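Local atomic coordinates of SnoaL-like domain-containing protein (Xanthomonas campestris pv. campestris, PDB entry 3G8Z), a protein that is of unknown function but has the cystatin-like fold of SnoaL-like proteins, a family that includes polyketide cyclases. Residues A67-G70 and P71-K75; L122-D126 and G127-E131. One frame throughout, in Å; residues are numbered along the deposited sequence.

Contact 1: A67-G70 and P71-K75; sequences AVVG and PMLGK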
loop_
_atom_site.group_PDB
_atom_site.type_symbol
_atom_site.label_atom_id
_atom_site.label_comp_id
_atom_site.label_asym_id
_atom_site.label_seq_id
_atom_site.Cartn_x
_atom_site.Cartn_y
_atom_site.Cartn_z
ATOM N N ALA A 67 21.082 12.205 2.908
ATOM C CA ALA A 67 21.610 13.562 3.076
ATOM C C ALA A 67 20.476 14.562 3.082
ATOM O O ALA A 67 20.557 15.592 3.747
ATOM C CB ALA A 67 22.636 13.911 1.984
ATOM N N VAL A 68 19.408 14.234 2.357
ATOM C CA VAL A 68 18.218 15.077 2.252
ATOM C C VAL A 68 17.121 14.602 3.197
ATOM O O VAL A 68 16.505 15.402 3.923
ATOM C CB VAL A 68 17.659 15.053 0.799
ATOM C CG1 VAL A 68 16.230 15.580 0.750
ATOM C CG2 VAL A 68 18.608 15.839 -0.147
ATOM N N VAL A 69 16.873 13.300 3.184
ATOM C CA VAL A 69 15.807 12.740 3.999
ATOM C C VAL A 69 16.049 12.893 5.500
ATOM O O VAL A 69 15.113 13.178 6.228
ATOM C CB VAL A 69 15.544 11.251 3.681
ATOM C CG1 VAL A 69 14.595 10.629 4.726
ATOM C CG2 VAL A 69 14.961 11.104 2.292
ATOM N N GLY A 70 17.272 12.688 5.974
ATOM C CA GLY A 70 17.533 12.819 7.408
ATOM C C GLY A 70 17.161 14.205 7.927
ATOM O O GLY A 70 16.350 14.353 8.837
ATOM N N PRO A 71 17.733 15.241 7.338
ATOM C CA PRO A 71 17.373 16.598 7.727
ATOM C C PRO A 71 15.887 16.920 7.574
ATOM O O PRO A 71 15.339 17.665 8.386
ATOM C CB PRO A 71 18.242 17.460 6.793
ATOM C CG PRO A 71 19.367 16.594 6.455
ATOM C CD PRO A 71 18.805 15.239 6.327
HETATM N N MSE A 72 15.240 16.355 6.567
HETATM C CA MSE A 72 13.824 16.583 6.382
HETATM C C MSE A 72 12.993 15.971 7.512
HETATM O O MSE A 72 11.999 16.566 7.934
HETATM C CB MSE A 72 13.380 15.994 5.053
HETATM C CG MSE A 72 11.950 16.286 4.713
HETATM SE SE MSE A 72 11.506 15.220 3.196
HETATM C CE MSE A 72 11.420 13.376 4.014
ATOM N N LEU A 73 13.378 14.775 7.960
ATOM C CA LEU A 73 12.739 14.131 9.096
ATOM C C LEU A 73 12.933 14.967 10.351
ATOM O O LEU A 73 12.023 15.116 11.157
ATOM C CB LEU A 73 13.288 12.723 9.289
ATOM C CG LEU A 73 12.889 11.700 8.226
ATOM C CD1 LEU A 73 13.592 10.371 8.471
ATOM C CD2 LEU A 73 11.367 11.507 8.199
ATOM N N GLY A 74 14.108 15.559 10.491
ATOM C CA GLY A 74 14.378 16.460 11.604
ATOM C C GLY A 74 13.509 17.701 11.572
ATOM O O GLY A 74 13.004 18.149 12.608
ATOM N N LYS A 75 13.331 18.270 10.389
ATOM C CA LYS A 75 12.512 19.465 10.243
ATOM C C LYS A 75 11.048 19.138 10.526
ATOM O O LYS A 75 10.301 19.946 11.101
ATOM C CB LYS A 75 12.660 20.052 8.831
ATOM C CG LYS A 75 11.965 21.383 8.660
#
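Val68 O lies over one face of the puckered Pro71 ring, 3.3 Å from Pro71 CD, and Ala67 O lies at the CG-CD edge, 3.1 Å from Pro71 CG, as the pyrrolidine fits back against the preceding turn of helix. Together Ala67, Val68, Val69 and Gly70 form the hollow that takes this knob. Because the proline nitrogen carries no hydrogen, it cannot make the usual i to i+4 bond to Ala67 O; the ring carbons occupy that place, and the helix kinks. Regular bonding resumes at once, with Met72 N giving to Val68 O (3.1 Å), Leu73 N to Val69 O (2.9 Å, 161° at the hydrogen) and Gly74 N to Gly70 O (3.0 Å), the last in the carbonyl plane. These turns belong to helix 66-79, which in this cystatin-like fold packs beside strands 49-53 and 61-64 and brings Val69, Met72 and Leu73 against Trp51. Along that side Val69 and Leu73 run side by side, pointing the same way, and meet at Val69 CG1 and Leu73 CD1, 3.9 Å apart. CG1 of Val69 is set anti to the backbone N (chi1 170°), which brings this methyl alongside the leucine branch. Leu73 CG also lies over the preceding turn, 3.3 Å from Val69 O. The selenomethionine Met72 packs its CB near the carbonyl oxygens of Val68 and Val69, and its side chain, in the conformer described, touches His63 and Phe59.

Contact 2: L122-D126 and G127-E131; sequences LRIED and GKIVE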
loop_
_atom_site.group_PDB
_atom_site.type_symbol
_atom_site.label_atom_id
_atom_site.label_comp_id
_atom_site.label_asym_id
_atom_site.label_seq_id
_atom_site.Cartn_x
_atom_site.Cartn_y
_atom_site.Cartn_z
ATOM N N LEU A 122 7.141 0.225 1.850
ATOM C CA LEU A 122 8.600 0.168 1.898
ATOM C C LEU A 122 9.089 -0.849 0.900
ATOM O O LEU A 122 8.537 -1.962 0.833
ATOM C CB LEU A 122 9.107 -0.267 3.284
ATOM C CG LEU A 122 8.557 0.469 4.510
ATOM C CD1 LEU A 122 9.161 -0.117 5.794
ATOM C CD2 LEU A 122 8.800 1.949 4.425
ATOM N N ARG A 123 10.119 -0.493 0.149
ATOM C CA ARG A 123 10.814 -1.448 -0.689
ATOM C C ARG A 123 12.125 -1.774 -0.002
ATOM O O ARG A 123 12.852 -0.881 0.374
ATOM C CB ARG A 123 11.092 -0.896 -2.082
ATOM C CG ARG A 123 11.645 -1.969 -3.003
ATOM C CD ARG A 123 11.563 -1.610 -4.489
ATOM N NE ARG A 123 12.148 -0.329 -4.815
ATOM C CZ ARG A 123 13.418 -0.130 -5.190
ATOM N NH1 ARG A 123 14.288 -1.127 -5.274
ATOM N NH2 ARG A 123 13.831 1.092 -5.479
ATOM N N ILE A 124 12.389 -3.055 0.205
ATOM C CA ILE A 124 13.510 -3.482 1.035
ATOM C C ILE A 124 14.383 -4.403 0.225
ATOM O O ILE A 124 13.892 -5.307 -0.426
ATOM C CB ILE A 124 13.012 -4.178 2.300
ATOM C CG1 ILE A 124 12.297 -3.139 3.177
ATOM C CG2 ILE A 124 14.158 -4.902 3.026
ATOM C CD1 ILE A 124 11.255 -3.726 4.138
ATOM N N GLU A 125 15.678 -4.131 0.256
ATOM C CA GLU A 125 16.673 -4.862 -0.519
ATOM C C GLU A 125 17.919 -4.996 0.314
ATOM O O GLU A 125 18.393 -4.012 0.853
ATOM C CB GLU A 125 17.085 -4.071 -1.757
ATOM C CG GLU A 125 16.219 -4.215 -2.977
ATOM C CD GLU A 125 16.926 -3.655 -4.221
ATOM O OE1 GLU A 125 18.180 -3.640 -4.242
ATOM O OE2 GLU A 125 16.232 -3.226 -5.171
ATOM N N ASP A 126 18.472 -6.198 0.395
ATOM C CA ASP A 126 19.750 -6.395 1.074
ATOM C C ASP A 126 19.728 -5.776 2.465
ATOM O O ASP A 126 20.701 -5.164 2.898
ATOM C CB ASP A 126 20.879 -5.776 0.241
ATOM C CG ASP A 126 21.042 -6.443 -1.117
ATOM O OD1 ASP A 126 20.704 -7.649 -1.253
ATOM O OD2 ASP A 126 21.514 -5.760 -2.059
ATOM N N GLY A 127 18.610 -5.930 3.165
ATOM C CA GLY A 127 18.557 -5.596 4.581
ATOM C C GLY A 127 18.271 -4.133 4.840
ATOM O O GLY A 127 18.261 -3.694 5.984
ATOM N N LYS A 128 18.025 -3.382 3.774
ATOM C CA LYS A 128 17.820 -1.954 3.893
ATOM C C LYS A 128 16.584 -1.469 3.144
ATOM O O LYS A 128 16.184 -2.023 2.109
ATOM C CB LYS A 128 19.062 -1.204 3.410
ATOM C CG LYS A 128 20.302 -1.496 4.262
ATOM C CD LYS A 128 21.186 -0.300 4.434
ATOM C CE LYS A 128 22.453 -0.659 5.207
ATOM N NZ LYS A 128 22.199 -0.819 6.664
ATOM N N ILE A 129 15.970 -0.439 3.696
ATOM C CA ILE A 129 14.861 0.247 3.047
ATOM C C ILE A 129 15.388 1.196 1.960
ATOM O O ILE A 129 16.046 2.216 2.254
ATOM C CB ILE A 129 14.056 1.043 4.072
ATOM C CG1 ILE A 129 13.405 0.071 5.061
ATOM C CG2 ILE A 129 13.016 1.881 3.396
ATOM C CD1 ILE A 129 13.024 0.725 6.362
ATOM N N VAL A 130 15.090 0.856 0.711
ATOM C CA VAL A 130 15.633 1.576 -0.444
ATOM C C VAL A 130 14.614 2.544 -1.030
ATOM O O VAL A 130 14.972 3.511 -1.713
ATOM C CB VAL A 130 16.187 0.614 -1.547
ATOM C CG1 VAL A 130 17.408 -0.142 -1.035
ATOM C CG2 VAL A 130 15.139 -0.365 -2.058
ATOM N N GLU A 131 13.342 2.332 -0.723
ATOM C CA GLU A 131 12.318 3.218 -1.226
ATOM C C GLU A 131 11.161 3.278 -0.264
ATOM O O GLU A 131 10.785 2.272 0.330
ATOM C CB GLU A 131 11.846 2.756 -2.601
ATOM C CG GLU A 131 11.012 3.787 -3.340
ATOM C CD GLU A 131 10.737 3.441 -4.800
ATOM O OE1 GLU A 131 11.118 2.338 -5.276
ATOM O OE2 GLU A 131 10.096 4.285 -5.473
#
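Charge draws Arg123 and Glu131 together across the hairpin: Glu131 OE1 accepts from Arg123 NE at 2.9 Å and from Arg123 NH2 at 3.0 Å, a side-on grip by two nitrogens on a single oxygen. OE1 lies close to the guanidinium plane, yet the carboxylate is turned 89° to it; NE meets the anti lone pair of OE1, whereas NH2 comes from above the carboxylate plane. NH1 of Arg123 completes the network with Glu125 OE2 (2.9 Å), so the guanidinium is held at two parts of its edge, while the other Glu131 oxygen, OE2, is hydrogen-bonded to His52 NE2.

Van der Waals contacts occur on both sides of the sheet. CG2 of Val130 reaches over one guanidinium face, offset toward the rim and 3.4 Å from Arg123 NH1. On the other side the contacts are apolar: Ile124 CG1 meets Ile129 CG1 (3.9 Å) and Leu122 CD1 meets Ile129 CD1 (4.0 Å), against helix 22-35, where Tyr29 touches both Leu122 and Ile129.

Backbone bonds fix the register. Arg123 N gives to Glu131 O, and Arg123 O receives Val130 N at 2.9 Å together with a weak bond from Glu131 N. Nearer the tip, Glu125 and Lys128 exchange a bond each way, closing the loop through Asp126 and Gly127, both at positive phi. Val130 and Glu131 thus both face Arg123, a classic beta bulge, and the whole is a beta hairpin with a two-residue loop in a type I' turn, joining strands 112-125 and 128-136 of the cystatin-like sheet.

Contacts 1 and 2 are in series along the chain, contact 1 closing before contact 2 opens, and lie on separate parts of one SnoaL-like domain, with centres 18 Å apart and nearest atoms about 9 Å apart. Strand 49-53 bridges them: it is a parallel neighbour of strand 128-136 in the sheet, its His52 bonds to Glu131 of contact 2, and the adjacent Trp51 packs against the helix of contact 1. Bound glycerol, probably from the crystallisation liquor, lies about 4 Å from the side chain of Leu73 and about 6 Å from that of Leu122. Such molecules often mark pockets, but no active site is established here.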